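Local coordinates for protein virulence factor (Pectobacterium carotovorum, PDB 2W3Y) that serves as a virulence factor of a Drosophila pathogen, is S-palmitoylated and binds to lipid vesicles, at residues Q48-P53 against N267-N272; Y187-L192 against F228-Y233; T119-E124 against Y212-L217. One frame throughout, in Å; residues are numbered along the deposited sequence.

All three contacts reach the large mixed sheet but hold it at different places. Contact 2 is the buried one: a proline, a tyrosine and an isoleucine pack where strand 185-198 meets the turn into helix 230-235. Contact 3 lies at the surface, about 34 Å from contact 2 between centres, and is plain antiparallel pairing of strands 109-121 and 214-228 with polar groups along its margin. Contact 1, partly buried, replaces strand pairing by an asparagine amide, with waters on its outer side. Contacts 2 and 3 share strand 214-228, one taking its end and the other its beginning, whereas contact 1 joins strand 40-49 to the C-terminal region.

Contact 1 (Q48-P53 against N267-N272)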
# COMPACT_ATOMS: atom_id res chain seq x y z
N GLN A 48 -4.09 6.41 7.56
CA GLN A 48 -4.56 6.25 8.93
C GLN A 48 -6.02 6.65 9.02
O GLN A 48 -6.39 7.74 8.59
CB GLN A 48 -3.71 7.06 9.91
CG GLN A 48 -4.16 6.84 11.35
CD GLN A 48 -3.35 7.62 12.36
OE1 GLN A 48 -2.17 7.90 12.15
NE2 GLN A 48 -3.99 7.98 13.48
N PHE A 49 -6.84 5.76 9.56
CA PHE A 49 -8.26 6.02 9.68
C PHE A 49 -8.60 6.41 11.11
O PHE A 49 -8.59 5.57 12.00
CB PHE A 49 -9.09 4.80 9.23
CG PHE A 49 -8.82 4.39 7.82
CD1 PHE A 49 -9.04 5.28 6.76
CD2 PHE A 49 -8.30 3.12 7.54
CE1 PHE A 49 -8.77 4.90 5.43
CE2 PHE A 49 -8.03 2.74 6.22
CZ PHE A 49 -8.27 3.62 5.17
N ASN A 50 -8.85 7.71 11.28
CA ASN A 50 -9.16 8.35 12.58
C ASN A 50 -7.94 8.59 13.45
O ASN A 50 -7.02 7.79 13.47
CB ASN A 50 -10.23 7.56 13.36
CG ASN A 50 -11.53 7.44 12.61
OD1 ASN A 50 -12.01 8.41 12.02
ND2 ASN A 50 -12.12 6.24 12.63
N GLU A 51 -7.95 9.72 14.16
CA GLU A 51 -6.94 10.00 15.17
C GLU A 51 -7.05 8.97 16.28
O GLU A 51 -8.15 8.53 16.62
CB GLU A 51 -7.11 11.42 15.74
CG GLU A 51 -6.69 12.55 14.78
CD GLU A 51 -5.19 12.88 14.84
OE1 GLU A 51 -4.45 12.22 15.62
OE2 GLU A 51 -4.75 13.79 14.10
N ALA A 52 -5.90 8.56 16.80
CA ALA A 52 -5.81 7.62 17.90
C ALA A 52 -6.16 8.30 19.23
O ALA A 52 -5.88 9.48 19.40
CB ALA A 52 -4.40 7.05 17.97
N PRO A 53 -6.81 7.55 20.16
CA PRO A 53 -6.96 8.05 21.52
C PRO A 53 -5.61 8.16 22.21
O PRO A 53 -4.65 7.48 21.84
CB PRO A 53 -7.83 6.98 22.20
CG PRO A 53 -7.61 5.74 21.40
CD PRO A 53 -7.42 6.22 19.99
N ASN A 267 -10.37 11.60 8.79
CA ASN A 267 -11.27 11.84 9.92
C ASN A 267 -12.69 11.38 9.66
O ASN A 267 -13.15 11.39 8.50
CB ASN A 267 -11.26 13.33 10.31
CG ASN A 267 -9.87 13.82 10.71
OD1 ASN A 267 -9.22 13.23 11.57
ND2 ASN A 267 -9.42 14.89 10.06
N GLY A 268 -13.38 10.99 10.73
CA GLY A 268 -14.78 10.55 10.68
C GLY A 268 -15.01 9.26 9.92
O GLY A 268 -15.99 9.14 9.18
N VAL A 269 -14.11 8.29 10.09
CA VAL A 269 -14.15 7.03 9.33
C VAL A 269 -14.71 5.86 10.14
O VAL A 269 -14.40 5.70 11.32
CB VAL A 269 -12.72 6.67 8.78
CG1 VAL A 269 -12.75 5.44 7.82
CG2 VAL A 269 -12.12 7.87 8.07
N LYS A 270 -15.54 5.02 9.51
CA LYS A 270 -15.96 3.77 10.13
C LYS A 270 -15.78 2.59 9.17
O LYS A 270 -15.70 2.79 7.96
CB LYS A 270 -17.40 3.87 10.65
CG LYS A 270 -18.48 4.12 9.60
CD LYS A 270 -19.84 3.70 10.16
CE LYS A 270 -20.95 4.68 9.76
NZ LYS A 270 -21.44 4.55 8.35
N PRO A 271 -15.70 1.34 9.71
CA PRO A 271 -15.61 0.17 8.84
C PRO A 271 -16.89 -0.02 8.02
O PRO A 271 -17.98 0.38 8.46
CB PRO A 271 -15.43 -1.00 9.84
CG PRO A 271 -15.06 -0.36 11.15
CD PRO A 271 -15.74 0.96 11.14
N ASN A 272 -16.76 -0.59 6.83
CA ASN A 272 -17.93 -0.98 6.05
C ASN A 272 -18.25 -2.46 6.30
O ASN A 272 -17.58 -3.12 7.11
CB ASN A 272 -17.77 -0.62 4.56
CG ASN A 272 -16.81 -1.55 3.79
OD1 ASN A 272 -16.37 -2.60 4.28
ND2 ASN A 272 -16.51 -1.15 2.56
O HOH W 1 -12.45 10.80 13.41
O HOH W 2 -10.08 11.69 13.70
O HOH W 3 -6.96 14.50 12.01
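With chi1 at -60°, the CG of Asn50 lies beside its own backbone N and anti to its carbonyl carbon, and a chi2 of -44° then presents both ends of the amide to the backbone of Val269. Asn50 OD1 accepts from Val269 N at 2.9 Å, in the carbonyl plane and on a lone pair, with the N-H pointing almost straight at it (172°). Asn50 ND2 donates in return to Val269 O at 2.7 Å; that oxygen lies nearly in the plane of the amide. One side chain thus takes both backbone polar groups of one residue, much as a neighbouring strand would, and the two bonds fix the rotation of the amide.

Val269 meets Phe49 through CG1. Set anti to its own backbone N, Val269 CG1 comes obliquely to the ring, 3.9 Å from Phe49 CD1, while also touching Phe49 CB.

Water fills in the more exposed side. One molecule donates to Asn50 OD1 and accepts from Gly268 N, so OD1 is gripped from the Val269 N-H and from solvent together. A second accepts from Glu51 N and donates to Asn267 OD1 at 2.8 Å; a third joins that same oxygen to Glu51 OE2. The Glu51 and Asn267 side chains run side by side in the same direction, the carboxylate and amide planes nearly parallel.

The turn is further tied by Gln48 NE2, which donates to Asn50 O at 3.0 Å. Asn50 ND2 also bonds Leu177 O, and Phe49 and Val269 both rest on Val136 of short strand 136-137. Backbone bonds of Phe49 to His175 and Leu177, and of Gln48 to Asp264 and Phe266, set the end of strand 40-49 between strands 166-179 and 262-266, with helix 57-81 packed on Gln48.

Contact 2 (Y187-L192 against F228-Y233); sequences YKPRFL and FRIEEY
Pro189 and Ile230 pack together where a strand of the mixed sheet meets a strand-to-helix turn: strand 214-228 ends at Phe228, Arg229 takes the N-cap position, and helix 230-235 begins. Arg229 is also the centre of an inverse gamma turn, which swings the chain round and brings Ile230 back over strand 185-198.

Pro189 has its CB directed toward the turn, and its ring lies obliquely to the isoleucine. Pro189 CG is 3.9 Å from Ile230 CB, and both CG and CD touch Ile230 CG2. Ile230 divides its two branches between two partners: with chi1 at -166°, CG1 is set anti to the backbone N and reaches Tyr187, leaving CG2 for the proline. The side chains of Tyr187 and Ile230 cross at about a right angle, CE2 of the Tyr187 ring meeting Ile230 CG1 at 4.0 Å. One face of the same tyrosine ring lies over its near neighbour in the strand, with Pro189 CD 4.1 Å above the plane and over its centre. Pro189 thus lies over one face, while Ile230 CG1 meets the ring obliquely at CE2; the tyrosine hydroxyl is hydrogen-bonded to His175 ND1.

Phe228 contributes its CB, which packs on Pro189 CG, while its ring leads away toward Met67 and Phe105, on helices 57-81 and 91-105. Glu231, on the exposed side, reaches the strand through water: one molecule donates both to its OE1 and to Tyr187 O. Within the turn, Arg229 NH1 forms a salt bridge with Glu232 OE1, close to the guanidinium plane.

A single direct hydrogen bond joins the two backbones. Phe228 N donates to Pro189 O at 2.8 Å, nearly along the C=O axis, with an N-H...O angle of 160°.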
# COMPACT_ATOMS: atom_id res chain seq x y z
N TYR A 187 -6.29 -0.61 17.71
CA TYR A 187 -5.39 -0.30 16.62
C TYR A 187 -5.05 -1.57 15.82
O TYR A 187 -4.50 -2.54 16.37
CB TYR A 187 -4.14 0.45 17.14
CG TYR A 187 -3.03 0.64 16.13
CD1 TYR A 187 -3.28 1.17 14.85
CD2 TYR A 187 -1.72 0.29 16.46
CE1 TYR A 187 -2.24 1.34 13.94
CE2 TYR A 187 -0.69 0.46 15.56
CZ TYR A 187 -0.95 0.98 14.30
OH TYR A 187 0.09 1.14 13.41
N LYS A 188 -5.42 -1.58 14.53
CA LYS A 188 -5.03 -2.66 13.62
C LYS A 188 -4.14 -2.12 12.49
O LYS A 188 -4.62 -1.37 11.63
CB LYS A 188 -6.28 -3.36 13.04
CG LYS A 188 -5.98 -4.61 12.20
CD LYS A 188 -7.20 -5.10 11.40
CE LYS A 188 -8.33 -5.61 12.29
NZ LYS A 188 -7.91 -6.74 13.19
N PRO A 189 -2.83 -2.44 12.52
CA PRO A 189 -2.00 -2.09 11.38
C PRO A 189 -1.94 -3.20 10.31
O PRO A 189 -1.62 -4.35 10.63
CB PRO A 189 -0.62 -1.88 12.00
CG PRO A 189 -0.60 -2.76 13.23
CD PRO A 189 -2.05 -3.04 13.62
N ARG A 190 -2.25 -2.84 9.06
CA ARG A 190 -2.21 -3.82 7.94
C ARG A 190 -1.21 -3.44 6.84
O ARG A 190 -1.09 -2.25 6.49
CB ARG A 190 -3.60 -3.95 7.30
CG ARG A 190 -4.69 -4.55 8.17
CD ARG A 190 -6.06 -4.52 7.45
NE ARG A 190 -6.76 -3.22 7.55
CZ ARG A 190 -7.67 -2.77 6.69
NH1 ARG A 190 -8.02 -3.51 5.63
NH2 ARG A 190 -8.25 -1.57 6.86
N PHE A 191 -0.52 -4.46 6.30
CA PHE A 191 0.39 -4.38 5.17
C PHE A 191 -0.35 -4.99 3.96
O PHE A 191 -0.81 -6.14 4.02
CB PHE A 191 1.67 -5.18 5.50
CG PHE A 191 2.64 -5.36 4.36
CD1 PHE A 191 3.65 -4.44 4.12
CD2 PHE A 191 2.58 -6.50 3.54
CE1 PHE A 191 4.58 -4.65 3.07
CE2 PHE A 191 3.48 -6.70 2.50
CZ PHE A 191 4.48 -5.78 2.26
N LEU A 192 -0.49 -4.21 2.89
CA LEU A 192 -1.29 -4.61 1.70
C LEU A 192 -0.59 -4.31 0.37
O LEU A 192 -0.07 -3.21 0.19
CB LEU A 192 -2.66 -3.91 1.73
CG LEU A 192 -3.58 -4.24 2.90
CD1 LEU A 192 -4.66 -3.18 3.15
CD2 LEU A 192 -4.22 -5.64 2.74
N PHE A 228 -0.11 -6.71 11.06
CA PHE A 228 1.13 -6.78 11.82
C PHE A 228 0.91 -7.14 13.29
O PHE A 228 -0.05 -6.70 13.91
CB PHE A 228 1.95 -5.49 11.71
CG PHE A 228 3.29 -5.56 12.41
CD1 PHE A 228 4.29 -6.40 11.93
CD2 PHE A 228 3.54 -4.80 13.55
CE1 PHE A 228 5.52 -6.48 12.57
CE2 PHE A 228 4.78 -4.87 14.19
CZ PHE A 228 5.76 -5.71 13.70
N ARG A 229 1.84 -7.93 13.83
CA ARG A 229 1.82 -8.37 15.22
C ARG A 229 2.33 -7.25 16.13
O ARG A 229 3.39 -7.37 16.76
CB ARG A 229 2.68 -9.62 15.39
CG ARG A 229 2.19 -10.82 14.62
CD ARG A 229 2.75 -12.10 15.23
NE ARG A 229 3.85 -12.65 14.46
CZ ARG A 229 4.75 -13.50 14.94
NH1 ARG A 229 4.71 -13.89 16.21
NH2 ARG A 229 5.70 -13.95 14.15
N ILE A 230 1.56 -6.16 16.20
CA ILE A 230 1.98 -4.96 16.96
C ILE A 230 2.02 -5.20 18.48
O ILE A 230 2.87 -4.63 19.18
CB ILE A 230 1.09 -3.72 16.58
CG1 ILE A 230 1.71 -2.41 17.09
CG2 ILE A 230 -0.36 -3.90 17.04
CD1 ILE A 230 2.98 -1.98 16.36
N GLU A 231 1.11 -6.04 18.96
CA GLU A 231 1.00 -6.43 20.37
C GLU A 231 2.25 -7.17 20.85
O GLU A 231 2.80 -6.83 21.91
CB GLU A 231 -0.24 -7.30 20.60
CG GLU A 231 -1.58 -6.65 20.25
CD GLU A 231 -1.93 -6.68 18.75
OE1 GLU A 231 -2.90 -5.98 18.37
OE2 GLU A 231 -1.24 -7.38 17.96
N GLU A 232 2.68 -8.15 20.07
CA GLU A 232 3.91 -8.90 20.32
C GLU A 232 5.17 -8.05 20.16
O GLU A 232 6.15 -8.27 20.87
CB GLU A 232 4.00 -10.13 19.43
CG GLU A 232 3.06 -11.24 19.84
CD GLU A 232 2.75 -12.21 18.71
OE1 GLU A 232 3.62 -13.06 18.40
OE2 GLU A 232 1.63 -12.11 18.14
N TYR A 233 5.15 -7.09 19.24
CA TYR A 233 6.29 -6.19 19.04
C TYR A 233 6.56 -5.34 20.30
O TYR A 233 7.71 -5.07 20.64
CB TYR A 233 6.09 -5.30 17.79
CG TYR A 233 7.21 -4.32 17.54
CD1 TYR A 233 8.32 -4.69 16.78
CD2 TYR A 233 7.17 -3.03 18.07
CE1 TYR A 233 9.37 -3.77 16.55
CE2 TYR A 233 8.19 -2.13 17.86
CZ TYR A 233 9.29 -2.49 17.10
OH TYR A 233 10.29 -1.58 16.89
O HOH W 4 -4.11 -5.72 15.80
O HOH W 5 -3.13 -3.30 18.81

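Contact 3 (T119-E124 against Y212-L217); sequences TVKGVE and YQEVNL
Val120 O takes the N-H of Val215 at 2.7 Å, a nearly straight bond (170°) and the shortest between the two segments. The return bond, Val120 N to Val215 O, is longer at 3.2 Å; together they make Val120 and Val215 an antiparallel hydrogen-bonded pair, flanked by the non-hydrogen-bonded pairs Thr119-Asn216 and Lys121-Glu214. Gly122 N then donates to Gln213 O at 3.2 Å, carrying the pairing on to where the first segment turns away.

The two valines share one face of the sheet with their side chains turned toward helix 125-134, and Val120 CG2 meets Leu217 CD1 as the side chains cross at about a right angle. The side chain of Leu217 is about 5 Å from a bound palmitic acid, so this edge of the contact approaches the lipid. On the other face Thr119 and Asn216 cross obliquely, joined by a weak hydrogen bond from Thr119 OG1 to Asn216 OD1. Thr119 CG2, set anti to its own backbone N, points instead to Glu214 CB at 4.0 Å.

Beyond the paired strands, Val123 sits over the ring of Tyr212. Its CG2 makes a CH-pi contact 4.2 Å from the centroid and 16° off the ring normal, while CG1 touches CE1.

Glu124 OE1 curls back to accept from Lys121 N at 2.6 Å through its anti lone pair. Glu124 OE1 also lies 4.7 Å from Glu214 OE2, and Lys121 NZ is about equally near both carboxylates, probably easing their like charges: backbone bonds do most of the joining, while these charges form no direct salt bridge.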
# COMPACT_ATOMS: atom_id res chain seq x y z
N THR A 119 -20.09 2.48 -10.71
CA THR A 119 -20.18 3.65 -11.58
C THR A 119 -20.45 4.87 -10.70
O THR A 119 -21.46 4.92 -9.99
CB THR A 119 -21.27 3.48 -12.68
OG1 THR A 119 -20.95 2.35 -13.50
CG2 THR A 119 -21.32 4.71 -13.56
N VAL A 120 -19.53 5.82 -10.73
CA VAL A 120 -19.55 7.03 -9.90
C VAL A 120 -19.15 8.24 -10.75
O VAL A 120 -18.61 8.07 -11.85
CB VAL A 120 -18.57 6.90 -8.69
CG1 VAL A 120 -19.06 5.85 -7.68
CG2 VAL A 120 -17.14 6.59 -9.16
N LYS A 121 -19.39 9.45 -10.24
CA LYS A 121 -18.85 10.68 -10.85
C LYS A 121 -17.34 10.71 -10.66
O LYS A 121 -16.82 10.18 -9.67
CB LYS A 121 -19.42 11.95 -10.20
CG LYS A 121 -20.92 11.96 -9.91
CD LYS A 121 -21.30 13.29 -9.25
CE LYS A 121 -22.53 13.15 -8.35
NZ LYS A 121 -23.79 13.06 -9.14
N GLY A 122 -16.65 11.33 -11.61
CA GLY A 122 -15.22 11.57 -11.52
C GLY A 122 -14.78 12.14 -10.18
O GLY A 122 -13.76 11.73 -9.65
N VAL A 123 -15.57 13.06 -9.62
CA VAL A 123 -15.21 13.72 -8.36
C VAL A 123 -15.40 12.81 -7.14
O VAL A 123 -15.01 13.18 -6.03
CB VAL A 123 -16.01 15.06 -8.13
CG1 VAL A 123 -15.56 16.14 -9.10
CG2 VAL A 123 -17.50 14.81 -8.21
N GLU A 124 -16.01 11.65 -7.35
CA GLU A 124 -16.18 10.63 -6.32
C GLU A 124 -15.15 9.49 -6.46
O GLU A 124 -15.11 8.61 -5.61
CB GLU A 124 -17.60 10.01 -6.37
CG GLU A 124 -18.79 11.00 -6.35
CD GLU A 124 -20.13 10.32 -6.71
OE1 GLU A 124 -20.27 9.71 -7.80
OE2 GLU A 124 -21.07 10.40 -5.89
N TYR A 212 -17.98 15.92 -13.31
CA TYR A 212 -19.23 15.53 -12.67
C TYR A 212 -19.98 14.49 -13.51
O TYR A 212 -21.03 14.01 -13.11
CB TYR A 212 -20.10 16.78 -12.40
CG TYR A 212 -19.65 17.51 -11.16
CD1 TYR A 212 -18.52 18.33 -11.18
CD2 TYR A 212 -20.32 17.34 -9.96
CE1 TYR A 212 -18.09 18.98 -10.05
CE2 TYR A 212 -19.89 17.98 -8.82
CZ TYR A 212 -18.78 18.80 -8.87
OH TYR A 212 -18.36 19.43 -7.73
N GLN A 213 -19.40 14.15 -14.65
CA GLN A 213 -19.89 13.08 -15.52
C GLN A 213 -19.57 11.71 -14.89
O GLN A 213 -18.61 11.58 -14.11
CB GLN A 213 -19.28 13.26 -16.92
CG GLN A 213 -19.13 12.01 -17.80
CD GLN A 213 -18.46 12.29 -19.15
OE1 GLN A 213 -17.62 13.20 -19.27
NE2 GLN A 213 -18.83 11.51 -20.16
N GLU A 214 -20.39 10.70 -15.21
CA GLU A 214 -20.23 9.33 -14.69
C GLU A 214 -19.03 8.61 -15.31
O GLU A 214 -18.77 8.73 -16.51
CB GLU A 214 -21.49 8.50 -14.97
CG GLU A 214 -22.78 9.05 -14.37
CD GLU A 214 -22.98 8.63 -12.93
OE1 GLU A 214 -23.89 7.81 -12.68
OE2 GLU A 214 -22.22 9.10 -12.04
N VAL A 215 -18.31 7.84 -14.49
CA VAL A 215 -17.24 6.98 -15.00
C VAL A 215 -17.43 5.54 -14.51
O VAL A 215 -17.78 5.30 -13.35
CB VAL A 215 -15.79 7.52 -14.68
CG1 VAL A 215 -15.69 9.03 -14.88
CG2 VAL A 215 -15.34 7.14 -13.28
N ASN A 216 -17.20 4.57 -15.40
CA ASN A 216 -17.30 3.16 -15.05
C ASN A 216 -15.97 2.66 -14.53
O ASN A 216 -14.96 2.67 -15.24
CB ASN A 216 -17.79 2.31 -16.24
CG ASN A 216 -18.01 0.84 -15.87
OD1 ASN A 216 -18.70 0.51 -14.90
ND2 ASN A 216 -17.40 -0.06 -16.66
N LEU A 217 -15.96 2.24 -13.27
CA LEU A 217 -14.78 1.60 -12.69
C LEU A 217 -15.01 0.10 -12.69
O LEU A 217 -15.84 -0.41 -11.93
CB LEU A 217 -14.54 2.10 -11.26
CG LEU A 217 -14.44 3.60 -10.99
CD1 LEU A 217 -14.20 3.83 -9.49
CD2 LEU A 217 -13.33 4.25 -11.83